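Local atomic coordinates of D-mannonate dehydratase (Streptococcus suis, PDB entry 3BDK), a protein that probably catalyses the manganese- or ferrous iron-dependent dehydration of D-mannonate to 2-dehydro-3-deoxy-D-gluconate. Residues 109-114 with 210-215; 200-205 with 245-250; 40-45 with 353-358. All blocks are in the same frame, centred on the assembly; numbering follows the deposited sequence.

Interaction 1 of 3, residues 109-114 with 210-215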
ATOM      1  N   SER A 109       1.313  12.040 -34.218  1.00 55.72           N
ATOM      2  CA  SER A 109       1.109  11.766 -32.798  1.00 55.70           C
ATOM      3  C   SER A 109       2.428  11.391 -32.144  1.00 55.85           C
ATOM      4  O   SER A 109       2.757  11.897 -31.066  1.00 55.96           O
ATOM      5  CB  SER A 109       0.098  10.655 -32.598  1.00 55.31           C
ATOM      6  OG  SER A 109      -1.170  11.070 -33.054  1.00 55.83           O
ATOM      7  N   ILE A 110       3.199  10.534 -32.812  1.00 55.84           N
ATOM      8  CA  ILE A 110       4.467  10.093 -32.256  1.00 56.00           C
ATOM      9  C   ILE A 110       5.418  11.271 -32.181  1.00 56.45           C
ATOM     10  O   ILE A 110       6.196  11.368 -31.238  1.00 56.72           O
ATOM     11  CB  ILE A 110       5.164   8.971 -33.074  1.00 55.77           C
ATOM     12  CG1 ILE A 110       4.168   7.965 -33.674  1.00 55.70           C
ATOM     13  CG2 ILE A 110       6.240   8.294 -32.225  1.00 55.25           C
ATOM     14  CD1 ILE A 110       3.488   7.047 -32.686  1.00 55.77           C
ATOM     15  N   ARG A 111       5.365  12.151 -33.181  1.00 56.65           N
ATOM     16  CA  ARG A 111       6.293  13.287 -33.244  1.00 57.06           C
ATOM     17  C   ARG A 111       5.902  14.389 -32.249  1.00 56.58           C
ATOM     18  O   ARG A 111       6.719  14.798 -31.427  1.00 56.21           O
ATOM     19  CB  ARG A 111       6.433  13.825 -34.682  1.00 57.28           C
ATOM     20  CG  ARG A 111       7.522  13.122 -35.535  1.00 57.87           C
ATOM     21  CD  ARG A 111       7.628  13.722 -36.975  1.00 57.58           C
ATOM     22  NE  ARG A 111       6.367  13.612 -37.717  1.00 57.07           N
ATOM     23  CZ  ARG A 111       6.149  12.762 -38.719  1.00 56.97           C
ATOM     24  NH1 ARG A 111       4.957  12.738 -39.310  1.00 56.79           N
ATOM     25  NH2 ARG A 111       7.118  11.946 -39.138  1.00 56.28           N
ATOM     26  N   ASN A 112       4.651  14.838 -32.317  1.00 56.34           N
ATOM     27  CA  ASN A 112       4.079  15.729 -31.310  1.00 56.34           C
ATOM     28  C   ASN A 112       4.348  15.313 -29.843  1.00 56.67           C
ATOM     29  O   ASN A 112       4.632  16.163 -28.988  1.00 57.13           O
ATOM     30  CB  ASN A 112       2.579  15.902 -31.571  1.00 56.01           C
ATOM     31  CG  ASN A 112       2.303  16.841 -32.728  1.00 55.29           C
ATOM     32  OD1 ASN A 112       3.205  17.531 -33.191  1.00 55.54           O
ATOM     33  ND2 ASN A 112       1.066  16.874 -33.198  1.00 52.66           N
ATOM     34  N   VAL A 113       4.272  14.008 -29.569  1.00 56.75           N
ATOM     35  CA  VAL A 113       4.532  13.446 -28.237  1.00 56.41           C
ATOM     36  C   VAL A 113       6.030  13.467 -27.883  1.00 56.71           C
ATOM     37  O   VAL A 113       6.400  13.774 -26.743  1.00 56.93           O
ATOM     38  CB  VAL A 113       3.909  12.023 -28.102  1.00 56.36           C
ATOM     39  CG1 VAL A 113       4.515  11.225 -26.948  1.00 55.06           C
ATOM     40  CG2 VAL A 113       2.381  12.122 -27.978  1.00 56.12           C
ATOM     41  N   GLY A 114       6.887  13.163 -28.855  1.00 56.82           N
ATOM     42  CA  GLY A 114       8.336  13.358 -28.696  1.00 57.40           C
ATOM     43  C   GLY A 114       8.671  14.834 -28.499  1.00 57.70           C
ATOM     44  O   GLY A 114       9.677  15.176 -27.858  1.00 57.48           O
ATOM     45  N   GLU A 210      11.716   6.299 -33.404  1.00 56.25           N
ATOM     46  CA  GLU A 210      13.126   6.502 -33.095  1.00 56.23           C
ATOM     47  C   GLU A 210      13.518   7.938 -33.470  1.00 56.61           C
ATOM     48  O   GLU A 210      14.431   8.519 -32.868  1.00 56.88           O
ATOM     49  CB  GLU A 210      14.001   5.497 -33.833  1.00 56.13           C
ATOM     50  CG  GLU A 210      13.852   4.059 -33.351  1.00 55.40           C
ATOM     51  CD  GLU A 210      14.356   3.050 -34.373  1.00 55.25           C
ATOM     52  OE1 GLU A 210      15.279   2.264 -34.034  1.00 53.29           O
ATOM     53  OE2 GLU A 210      13.839   3.061 -35.521  1.00 54.33           O
ATOM     54  N   GLU A 211      12.802   8.508 -34.445  1.00 56.61           N
ATOM     55  CA  GLU A 211      13.032   9.889 -34.884  1.00 56.29           C
ATOM     56  C   GLU A 211      12.546  10.912 -33.839  1.00 56.31           C
ATOM     57  O   GLU A 211      13.071  12.029 -33.770  1.00 56.43           O
ATOM     58  CB  GLU A 211      12.534  10.123 -36.349  1.00 56.33           C
ATOM     59  CG  GLU A 211      11.253  10.986 -36.666  1.00 56.07           C
ATOM     60  CD  GLU A 211      10.843  10.964 -38.199  1.00 55.69           C
ATOM     61  OE1 GLU A 211       9.783  11.526 -38.579  1.00 53.46           O
ATOM     62  OE2 GLU A 211      11.572  10.364 -39.026  1.00 54.20           O
ATOM     63  N   ALA A 212      11.611  10.497 -32.979  1.00 55.90           N
ATOM     64  CA  ALA A 212      11.056  11.382 -31.937  1.00 55.40           C
ATOM     65  C   ALA A 212      11.531  11.097 -30.490  1.00 54.98           C
ATOM     66  O   ALA A 212      11.081  11.757 -29.543  1.00 55.06           O
ATOM     67  CB  ALA A 212       9.510  11.407 -32.019  1.00 55.28           C
ATOM     68  N   GLY A 213      12.434  10.126 -30.327  1.00 54.36           N
ATOM     69  CA  GLY A 213      12.901   9.690 -28.999  1.00 53.46           C
ATOM     70  C   GLY A 213      11.969   8.733 -28.246  1.00 52.75           C
ATOM     71  O   GLY A 213      12.406   8.021 -27.320  1.00 52.77           O
ATOM     72  N   VAL A 214      10.697   8.733 -28.648  1.00 51.59           N
ATOM     73  CA  VAL A 214       9.597   7.985 -28.028  1.00 50.66           C
ATOM     74  C   VAL A 214       9.714   6.466 -28.195  1.00 50.09           C
ATOM     75  O   VAL A 214       9.896   5.987 -29.315  1.00 50.40           O
ATOM     76  CB  VAL A 214       8.253   8.419 -28.673  1.00 50.88           C
ATOM     77  CG1 VAL A 214       7.090   7.627 -28.114  1.00 50.98           C
ATOM     78  CG2 VAL A 214       8.015   9.911 -28.500  1.00 50.30           C
ATOM     79  N   LYS A 215       9.594   5.712 -27.095  1.00 48.98           N
ATOM     80  CA  LYS A 215       9.608   4.231 -27.155  1.00 48.30           C
ATOM     81  C   LYS A 215       8.199   3.630 -27.118  1.00 47.06           C
ATOM     82  O   LYS A 215       7.377   3.987 -26.256  1.00 46.99           O
ATOM     83  CB  LYS A 215      10.431   3.605 -26.018  1.00 48.09           C
ATOM     84  CG  LYS A 215      11.811   4.178 -25.818  1.00 48.70           C
ATOM     85  CD  LYS A 215      12.604   3.359 -24.812  1.00 49.45           C
ATOM     86  CE  LYS A 215      13.477   4.272 -23.947  1.00 52.34           C
ATOM     87  NZ  LYS A 215      14.530   3.517 -23.195  1.00 52.71           N
TER
HETATM   88  O   HOH W   1      11.602  13.741 -27.592  1.00 31.29           O
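In this xylose isomerase-like TIM barrel, Ile-110, Arg-111, Val-113 and Gly-114 at the end of helix 99-114 pack on Glu-211, Ala-212 and Val-214, in the loop between helix 191-210 and strand 215-218. The helical path before that loop ends at Gly-213, the first residue to leave helical angles, with positive phi. The backbones come closest where Gly-114 faces Ala-212, with their CA atoms 4.7 Å apart. Having no side chain, Gly-114 lets its CA approach Ala-212 O to 3.3 Å in a CA-H...O contact, and leaves room for Val-214 CG2 against its backbone. The methyl of Ala-212 points at the helix, its CB 3.4 Å from Ile-110 O and lying also against the backbone of Arg-111.

Val-214 reaches the same helix with two parts of its side chain. Its CB meets Ile-110 CG2 at 4.1 Å, while its CG2 touches Val-113 CG1 at 4.0 Å, the two valines crossing at about a right angle.

Farther out, on partly exposed and exposed residues, lies a salt bridge. The Arg-111 chain bends at chi3 (-59°) and carries NH2 to 2.8 Å from Glu-211 OE1, which lies almost in the guanidinium plane and is met nearly in line with its own CD-OE1 bond. The N-H...O angle is 153°; the planes of the two groups are 32° apart, and of the two carboxylate oxygens OE1 makes the bond.

Deeper in the fold, Val-113 and Val-214 both pack on Val-121 of strand 120-123, and Lys-215 forms backbone hydrogen bonds with Pro-119 and Val-121; Ile-110 leans on Ala-209, so that helices 99-114 and 191-210 meet beside the neighbouring parallel strands 120-123 and 215-218.

Interaction 2 of 3, residues 200-205 with 245-250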
ATOM      1  N   TYR A 200       3.135  -4.493 -40.922  1.00 44.27           N
ATOM      2  CA  TYR A 200       2.989  -3.342 -41.784  1.00 45.28           C
ATOM      3  C   TYR A 200       2.967  -2.053 -40.975  1.00 45.68           C
ATOM      4  O   TYR A 200       3.657  -1.084 -41.310  1.00 45.89           O
ATOM      5  CB  TYR A 200       1.690  -3.461 -42.569  1.00 45.96           C
ATOM      6  CG  TYR A 200       1.488  -2.401 -43.640  1.00 46.88           C
ATOM      7  CD1 TYR A 200       2.012  -2.573 -44.928  1.00 47.83           C
ATOM      8  CD2 TYR A 200       0.756  -1.245 -43.373  1.00 46.39           C
ATOM      9  CE1 TYR A 200       1.818  -1.617 -45.917  1.00 48.61           C
ATOM     10  CE2 TYR A 200       0.555  -0.280 -44.350  1.00 47.97           C
ATOM     11  CZ  TYR A 200       1.083  -0.471 -45.626  1.00 48.22           C
ATOM     12  OH  TYR A 200       0.885   0.485 -46.602  1.00 47.28           O
ATOM     13  N   PHE A 201       2.158  -2.060 -39.918  1.00 45.97           N
ATOM     14  CA  PHE A 201       2.020  -0.937 -38.981  1.00 46.11           C
ATOM     15  C   PHE A 201       3.333  -0.624 -38.256  1.00 45.79           C
ATOM     16  O   PHE A 201       3.720   0.530 -38.150  1.00 45.42           O
ATOM     17  CB  PHE A 201       0.896  -1.256 -37.982  1.00 46.15           C
ATOM     18  CG  PHE A 201       0.718  -0.241 -36.887  1.00 46.61           C
ATOM     19  CD1 PHE A 201       1.128  -0.527 -35.586  1.00 46.67           C
ATOM     20  CD2 PHE A 201       0.088   0.978 -37.139  1.00 46.77           C
ATOM     21  CE1 PHE A 201       0.946   0.389 -34.565  1.00 47.16           C
ATOM     22  CE2 PHE A 201      -0.109   1.904 -36.118  1.00 47.07           C
ATOM     23  CZ  PHE A 201       0.328   1.615 -34.831  1.00 47.34           C
ATOM     24  N   ILE A 202       4.008  -1.663 -37.781  1.00 45.97           N
ATOM     25  CA  ILE A 202       5.250  -1.520 -37.034  1.00 46.47           C
ATOM     26  C   ILE A 202       6.342  -0.899 -37.904  1.00 47.11           C
ATOM     27  O   ILE A 202       6.864   0.168 -37.578  1.00 47.11           O
ATOM     28  CB  ILE A 202       5.712  -2.873 -36.412  1.00 46.06           C
ATOM     29  CG1 ILE A 202       4.827  -3.264 -35.221  1.00 46.78           C
ATOM     30  CG2 ILE A 202       7.161  -2.835 -35.989  1.00 46.00           C
ATOM     31  CD1 ILE A 202       4.680  -2.204 -34.106  1.00 47.89           C
ATOM     32  N   LYS A 203       6.671  -1.532 -39.027  1.00 48.10           N
ATOM     33  CA  LYS A 203       7.796  -1.027 -39.813  1.00 49.04           C
ATOM     34  C   LYS A 203       7.497   0.344 -40.376  1.00 48.79           C
ATOM     35  O   LYS A 203       8.412   1.085 -40.689  1.00 49.17           O
ATOM     36  CB  LYS A 203       8.330  -2.024 -40.862  1.00 49.09           C
ATOM     37  CG  LYS A 203       7.300  -2.622 -41.812  1.00 50.06           C
ATOM     38  CD  LYS A 203       7.924  -3.668 -42.755  1.00 49.90           C
ATOM     39  CE  LYS A 203       8.577  -4.784 -41.969  1.00 52.13           C
ATOM     40  NZ  LYS A 203       7.781  -5.092 -40.742  1.00 52.93           N
ATOM     41  N   ALA A 204       6.214   0.677 -40.456  1.00 48.87           N
ATOM     42  CA  ALA A 204       5.776   2.023 -40.800  1.00 49.48           C
ATOM     43  C   ALA A 204       6.166   3.070 -39.736  1.00 50.27           C
ATOM     44  O   ALA A 204       6.755   4.110 -40.074  1.00 50.29           O
ATOM     45  CB  ALA A 204       4.262   2.051 -41.043  1.00 48.87           C
ATOM     46  N   ILE A 205       5.854   2.779 -38.465  1.00 50.79           N
ATOM     47  CA  ILE A 205       5.895   3.784 -37.396  1.00 51.51           C
ATOM     48  C   ILE A 205       7.183   3.855 -36.576  1.00 52.23           C
ATOM     49  O   ILE A 205       7.438   4.860 -35.909  1.00 52.73           O
ATOM     50  CB  ILE A 205       4.681   3.674 -36.409  1.00 51.45           C
ATOM     51  CG1 ILE A 205       4.790   2.432 -35.517  1.00 51.39           C
ATOM     52  CG2 ILE A 205       3.357   3.724 -37.163  1.00 51.43           C
ATOM     53  CD1 ILE A 205       3.913   2.490 -34.287  1.00 51.45           C
ATOM     54  N   ASN A 245      10.728  -9.266 -32.833  1.00 41.84           N
ATOM     55  CA  ASN A 245      11.464  -9.476 -34.084  1.00 42.02           C
ATOM     56  C   ASN A 245      10.939  -8.762 -35.325  1.00 42.24           C
ATOM     57  O   ASN A 245      11.649  -8.681 -36.323  1.00 42.25           O
ATOM     58  CB  ASN A 245      11.685 -10.963 -34.346  1.00 41.48           C
ATOM     59  CG  ASN A 245      12.539 -11.620 -33.268  1.00 42.04           C
ATOM     60  OD1 ASN A 245      13.109 -10.950 -32.395  1.00 42.92           O
ATOM     61  ND2 ASN A 245      12.632 -12.939 -33.323  1.00 42.08           N
ATOM     62  N   LEU A 246       9.723  -8.220 -35.254  1.00 42.73           N
ATOM     63  CA  LEU A 246       9.168  -7.384 -36.338  1.00 43.55           C
ATOM     64  C   LEU A 246      10.024  -6.150 -36.651  1.00 44.15           C
ATOM     65  O   LEU A 246       9.879  -5.523 -37.709  1.00 44.19           O
ATOM     66  CB  LEU A 246       7.745  -6.921 -36.003  1.00 43.32           C
ATOM     67  CG  LEU A 246       6.631  -7.943 -35.767  1.00 43.51           C
ATOM     68  CD1 LEU A 246       5.416  -7.283 -35.136  1.00 41.30           C
ATOM     69  CD2 LEU A 246       6.248  -8.641 -37.066  1.00 42.09           C
ATOM     70  N   TYR A 247      10.915  -5.817 -35.723  1.00 44.94           N
ATOM     71  CA  TYR A 247      11.721  -4.609 -35.780  1.00 45.84           C
ATOM     72  C   TYR A 247      12.618  -4.637 -34.549  1.00 46.27           C
ATOM     73  O   TYR A 247      12.311  -3.997 -33.536  1.00 45.87           O
ATOM     74  CB  TYR A 247      10.816  -3.384 -35.745  1.00 46.06           C
ATOM     75  CG  TYR A 247      11.451  -2.107 -36.224  1.00 46.70           C
ATOM     76  CD1 TYR A 247      12.180  -1.298 -35.353  1.00 47.20           C
ATOM     77  CD2 TYR A 247      11.295  -1.686 -37.544  1.00 47.13           C
ATOM     78  CE1 TYR A 247      12.760  -0.105 -35.798  1.00 47.04           C
ATOM     79  CE2 TYR A 247      11.873  -0.501 -37.997  1.00 46.97           C
ATOM     80  CZ  TYR A 247      12.605   0.280 -37.119  1.00 46.26           C
ATOM     81  OH  TYR A 247      13.164   1.442 -37.569  1.00 46.55           O
ATOM     82  N   ASP A 248      13.705  -5.406 -34.640  1.00 46.79           N
ATOM     83  CA  ASP A 248      14.623  -5.621 -33.521  1.00 47.38           C
ATOM     84  C   ASP A 248      15.320  -4.325 -33.098  1.00 47.59           C
ATOM     85  O   ASP A 248      16.490  -4.078 -33.419  1.00 47.50           O
ATOM     86  CB  ASP A 248      15.649  -6.702 -33.858  1.00 47.57           C
ATOM     87  CG  ASP A 248      16.516  -7.058 -32.672  1.00 48.71           C
ATOM     88  OD1 ASP A 248      16.050  -7.807 -31.798  1.00 50.88           O
ATOM     89  OD2 ASP A 248      17.661  -6.577 -32.594  1.00 49.83           O
ATOM     90  N   SER A 249      14.573  -3.504 -32.368  1.00 47.90           N
ATOM     91  CA  SER A 249      15.035  -2.197 -31.920  1.00 48.05           C
ATOM     92  C   SER A 249      14.473  -1.916 -30.534  1.00 48.16           C
ATOM     93  O   SER A 249      13.281  -2.120 -30.272  1.00 48.32           O
ATOM     94  CB  SER A 249      14.590  -1.113 -32.896  1.00 48.25           C
ATOM     95  OG  SER A 249      14.712   0.181 -32.333  1.00 48.46           O
ATOM     96  N   GLU A 250      15.335  -1.433 -29.647  1.00 47.79           N
ATOM     97  CA  GLU A 250      14.938  -1.175 -28.263  1.00 46.79           C
ATOM     98  C   GLU A 250      13.714  -0.244 -28.148  1.00 45.23           C
ATOM     99  O   GLU A 250      13.005  -0.300 -27.168  1.00 45.00           O
ATOM    100  CB  GLU A 250      16.170  -0.796 -27.410  1.00 47.32           C
ATOM    101  CG  GLU A 250      16.910  -2.070 -26.821  1.00 49.04           C
ATOM    102  CD  GLU A 250      18.453  -2.217 -27.098  1.00 52.68           C
ATOM    103  OE1 GLU A 250      18.928  -1.966 -28.243  1.00 53.26           O
ATOM    104  OE2 GLU A 250      19.187  -2.663 -26.169  1.00 52.36           O
TER
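Apolar packing comes first: Ile-202, on the side of helix 191-210, meets Leu-246 and Tyr-247, the residues that follow helix 237-245 in the chain. Two branches of the isoleucine share the work. With CG1 anti to the carbonyl carbon (chi1 -73°), CG2 is left on the side of Tyr-247 and lies 3.7 Å from its CB, with Leu-246 CB a little farther, at 4.1 Å. The other branch serves the leucine: Ile-202 CG1 touches Leu-246 CD1 at 4.1 Å, where the two side chains cross at about a right angle. The Tyr-247 ring lies obliquely to the helix backbone, its CD2 4.2 Å from Lys-203 CA.

Polar interactions add little between the two segments themselves, a worked example of a contact that is apolar where it is closest, while polar bonds tie the same loop to the same helix farther along. Lys-203 folds back through bends at chi3 and chi4, and its NZ stands 3.7 Å from Leu-246 O without a hydrogen bond between them. The ammonium instead forms a salt bridge with Glu-199, one turn earlier in its own helix, whereas the phenol of Tyr-247 is hydrogen-bonded to the carboxylate of Glu-210 at the end of helix 191-210, as is Ser-249 OG. The loop is thus held to this helix twice, by hydrocarbon at Ile-202 and by the two oxygens of Glu-210 at the helix end.

Within the barrel, the contact joins helix 191-210 to the loop that follows the next helix, 237-245. Leu-246 also touches Leu-198, and Tyr-247 extends to Leu-206 and Pro-207, all on helix 191-210, while Ile-202 reaches Tyr-123 of strand 120-123; from 245-250 the chain runs on into strand 252-257.

Interaction 3 of 3, residues 40-45 with 353-358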
ATOM      1  N   LYS A  40      -0.880  13.007  -6.425  1.00 47.08           N
ATOM      2  CA  LYS A  40       0.377  13.507  -5.839  1.00 47.14           C
ATOM      3  C   LYS A  40       0.508  13.098  -4.361  1.00 47.00           C
ATOM      4  O   LYS A  40       1.620  12.905  -3.856  1.00 47.29           O
ATOM      5  CB  LYS A  40       0.469  15.045  -6.019  1.00 47.35           C
ATOM      6  CG  LYS A  40       1.612  15.794  -5.275  1.00 47.40           C
ATOM      7  CD  LYS A  40       3.010  15.224  -5.584  1.00 48.42           C
ATOM      8  CE  LYS A  40       4.143  16.215  -5.280  1.00 47.45           C
ATOM      9  NZ  LYS A  40       5.476  15.511  -5.243  1.00 46.57           N
ATOM     10  N   ALA A  41      -0.633  12.953  -3.689  1.00 46.65           N
ATOM     11  CA  ALA A  41      -0.676  12.609  -2.266  1.00 46.94           C
ATOM     12  C   ALA A  41      -0.156  11.212  -1.894  1.00 47.15           C
ATOM     13  O   ALA A  41       0.219  10.988  -0.753  1.00 47.43           O
ATOM     14  CB  ALA A  41      -2.082  12.811  -1.728  1.00 46.75           C
ATOM     15  N   ILE A  42      -0.154  10.278  -2.849  1.00 47.46           N
ATOM     16  CA  ILE A  42       0.352   8.914  -2.641  1.00 47.42           C
ATOM     17  C   ILE A  42       1.853   8.976  -2.461  1.00 47.63           C
ATOM     18  O   ILE A  42       2.536   9.589  -3.279  1.00 47.78           O
ATOM     19  CB  ILE A  42       0.047   8.007  -3.866  1.00 47.39           C
ATOM     20  CG1 ILE A  42      -1.457   7.801  -4.029  1.00 47.37           C
ATOM     21  CG2 ILE A  42       0.777   6.670  -3.766  1.00 47.20           C
ATOM     22  CD1 ILE A  42      -1.877   7.452  -5.453  1.00 48.93           C
ATOM     23  N   PRO A  43       2.382   8.349  -1.397  1.00 47.96           N
ATOM     24  CA  PRO A  43       3.822   8.362  -1.161  1.00 48.06           C
ATOM     25  C   PRO A  43       4.547   7.852  -2.387  1.00 48.51           C
ATOM     26  O   PRO A  43       4.013   6.998  -3.096  1.00 48.32           O
ATOM     27  CB  PRO A  43       4.006   7.357  -0.025  1.00 47.92           C
ATOM     28  CG  PRO A  43       2.718   7.309   0.661  1.00 47.32           C
ATOM     29  CD  PRO A  43       1.662   7.586  -0.361  1.00 48.09           C
ATOM     30  N   GLY A  44       5.736   8.397  -2.636  1.00 48.88           N
ATOM     31  CA  GLY A  44       6.627   7.941  -3.711  1.00 49.17           C
ATOM     32  C   GLY A  44       6.137   8.065  -5.150  1.00 49.04           C
ATOM     33  O   GLY A  44       6.874   7.762  -6.093  1.00 48.70           O
ATOM     34  N   MET A  45       4.897   8.506  -5.314  1.00 49.16           N
ATOM     35  CA  MET A  45       4.271   8.590  -6.624  1.00 49.68           C
ATOM     36  C   MET A  45       4.877   9.728  -7.407  1.00 49.76           C
ATOM     37  O   MET A  45       4.884  10.872  -6.935  1.00 50.03           O
ATOM     38  CB  MET A  45       2.770   8.821  -6.471  1.00 49.65           C
ATOM     39  CG  MET A  45       2.006   8.841  -7.784  1.00 51.64           C
ATOM     40  SD  MET A  45       2.227   7.338  -8.741  1.00 52.74           S
ATOM     41  CE  MET A  45       1.249   6.164  -7.801  1.00 54.09           C
ATOM     42  N   GLY A 353      -2.195  -0.611  -3.845  1.00 27.41           N
ATOM     43  CA  GLY A 353      -1.236  -1.302  -4.700  1.00 27.02           C
ATOM     44  C   GLY A 353       0.097  -0.573  -4.792  1.00 27.10           C
ATOM     45  O   GLY A 353       1.158  -1.154  -4.520  1.00 26.65           O
ATOM     46  N   ALA A 354       0.055   0.702  -5.157  1.00 27.68           N
ATOM     47  CA  ALA A 354       1.290   1.458  -5.342  1.00 28.71           C
ATOM     48  C   ALA A 354       2.210   1.380  -4.117  1.00 29.88           C
ATOM     49  O   ALA A 354       3.388   0.998  -4.233  1.00 30.92           O
ATOM     50  CB  ALA A 354       0.976   2.880  -5.705  1.00 28.95           C
ATOM     51  N   THR A 355       1.685   1.699  -2.933  1.00 30.75           N
ATOM     52  CA  THR A 355       2.518   1.677  -1.713  1.00 30.92           C
ATOM     53  C   THR A 355       3.019   0.270  -1.386  1.00 31.10           C
ATOM     54  O   THR A 355       4.126   0.099  -0.826  1.00 32.25           O
ATOM     55  CB  THR A 355       1.798   2.285  -0.492  1.00 31.17           C
ATOM     56  OG1 THR A 355       0.595   1.553  -0.204  1.00 32.20           O
ATOM     57  CG2 THR A 355       1.431   3.731  -0.756  1.00 31.33           C
ATOM     58  N   TYR A 356       2.233  -0.739  -1.752  1.00 30.04           N
ATOM     59  CA  TYR A 356       2.697  -2.128  -1.652  1.00 29.37           C
ATOM     60  C   TYR A 356       3.896  -2.381  -2.588  1.00 29.82           C
ATOM     61  O   TYR A 356       4.840  -3.133  -2.234  1.00 29.81           O
ATOM     62  CB  TYR A 356       1.548  -3.092  -1.960  1.00 28.31           C
ATOM     63  CG  TYR A 356       1.938  -4.534  -2.206  1.00 26.44           C
ATOM     64  CD1 TYR A 356       2.533  -5.293  -1.225  1.00 25.25           C
ATOM     65  CD2 TYR A 356       1.653  -5.142  -3.420  1.00 27.94           C
ATOM     66  CE1 TYR A 356       2.875  -6.622  -1.459  1.00 28.08           C
ATOM     67  CE2 TYR A 356       1.965  -6.473  -3.672  1.00 26.87           C
ATOM     68  CZ  TYR A 356       2.572  -7.214  -2.691  1.00 28.03           C
ATOM     69  OH  TYR A 356       2.885  -8.532  -2.940  1.00 26.23           O
ATOM     70  N   PHE A 357       3.865  -1.762  -3.769  1.00 29.77           N
ATOM     71  CA  PHE A 357       5.004  -1.868  -4.696  1.00 30.48           C
ATOM     72  C   PHE A 357       6.223  -1.057  -4.236  1.00 31.29           C
ATOM     73  O   PHE A 357       7.348  -1.526  -4.353  1.00 31.16           O
ATOM     74  CB  PHE A 357       4.592  -1.587  -6.154  1.00 29.98           C
ATOM     75  CG  PHE A 357       3.781  -2.690  -6.754  1.00 28.25           C
ATOM     76  CD1 PHE A 357       4.389  -3.873  -7.158  1.00 27.76           C
ATOM     77  CD2 PHE A 357       2.405  -2.581  -6.856  1.00 27.16           C
ATOM     78  CE1 PHE A 357       3.640  -4.925  -7.664  1.00 26.18           C
ATOM     79  CE2 PHE A 357       1.643  -3.621  -7.364  1.00 26.76           C
ATOM     80  CZ  PHE A 357       2.259  -4.794  -7.766  1.00 27.78           C
ATOM     81  N   ASN A 358       6.005   0.123  -3.656  1.00 32.69           N
ATOM     82  CA  ASN A 358       7.083   0.806  -2.902  1.00 33.55           C
ATOM     83  C   ASN A 358       7.792  -0.142  -1.950  1.00 34.48           C
ATOM     84  O   ASN A 358       9.021  -0.184  -1.895  1.00 35.22           O
ATOM     85  CB  ASN A 358       6.547   1.965  -2.069  1.00 33.54           C
ATOM     86  CG  ASN A 358       5.887   3.068  -2.904  1.00 34.66           C
ATOM     87  OD1 ASN A 358       5.080   3.835  -2.370  1.00 36.91           O
ATOM     88  ND2 ASN A 358       6.237   3.171  -4.189  1.00 32.01           N
TER
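Met-45 places CG anti to its backbone N (chi1 -176°) and then curls through chi2 (57°) and chi3 (73°), a hooked path that brings its terminal CE to 3.9 Å from the CB of Ala-354. This joins the two ends of the TIM barrel fold: the loop before the first strand of the parallel sheet, 47-50, packs on helix 348-368, which comes after the last strand. The loop makes a type II beta turn from Ile-42 to Met-45, with a backbone hydrogen bond from Met-45 N to Ile-42 O and with Gly-44 at positive phi.

Around the methionine the fit is plain hydrocarbon. Ile-42 CG2 stands 4.3 Å from Ala-354 CB and equally far from Thr-355 CG2, so one methyl bridges two consecutive helix residues. The Pro-43 ring crosses the threonine obliquely, its CD 3.9 Å from Thr-355 CG2. Threonine thus divides its branches: the methyl serves the loop, while OG1 is hydrogen-bonded to OG1 of Thr-355 of the second subunit and to Leu-352 O of that subunit.

The dimer interface therefore adjoins the same turn, for Ala-41 O accepts a hydrogen bond from Arg-333 of the second subunit, and Pro-43 packs on that arginine. At the far end of the contact the CB of Asn-358 is directed at the loop, yet its OD1 and Pro-43 O, both acceptors, merely lie near each other, 3.4 Å apart.

The three contacts show how a barrel is tied at different points of its circumference. Interactions 1 and 2 have centres about 14 Å apart and are in touch through Glu-210; they share helix 191-210, and their segments alternate along the chain, tying neighbouring helices and loops beside strands 120-123, 215-218 and 252-257. Interaction 3 encloses both in sequence, since 40-45 and 353-358 come near the beginning and end of the fold. Its centre is about 28 Å from that of interaction 1 and about 34 Å from that of interaction 2, which lies on the opposite side of the chain's centre. It brings the loop before strand 47-50 onto helix 348-368, beside the second subunit.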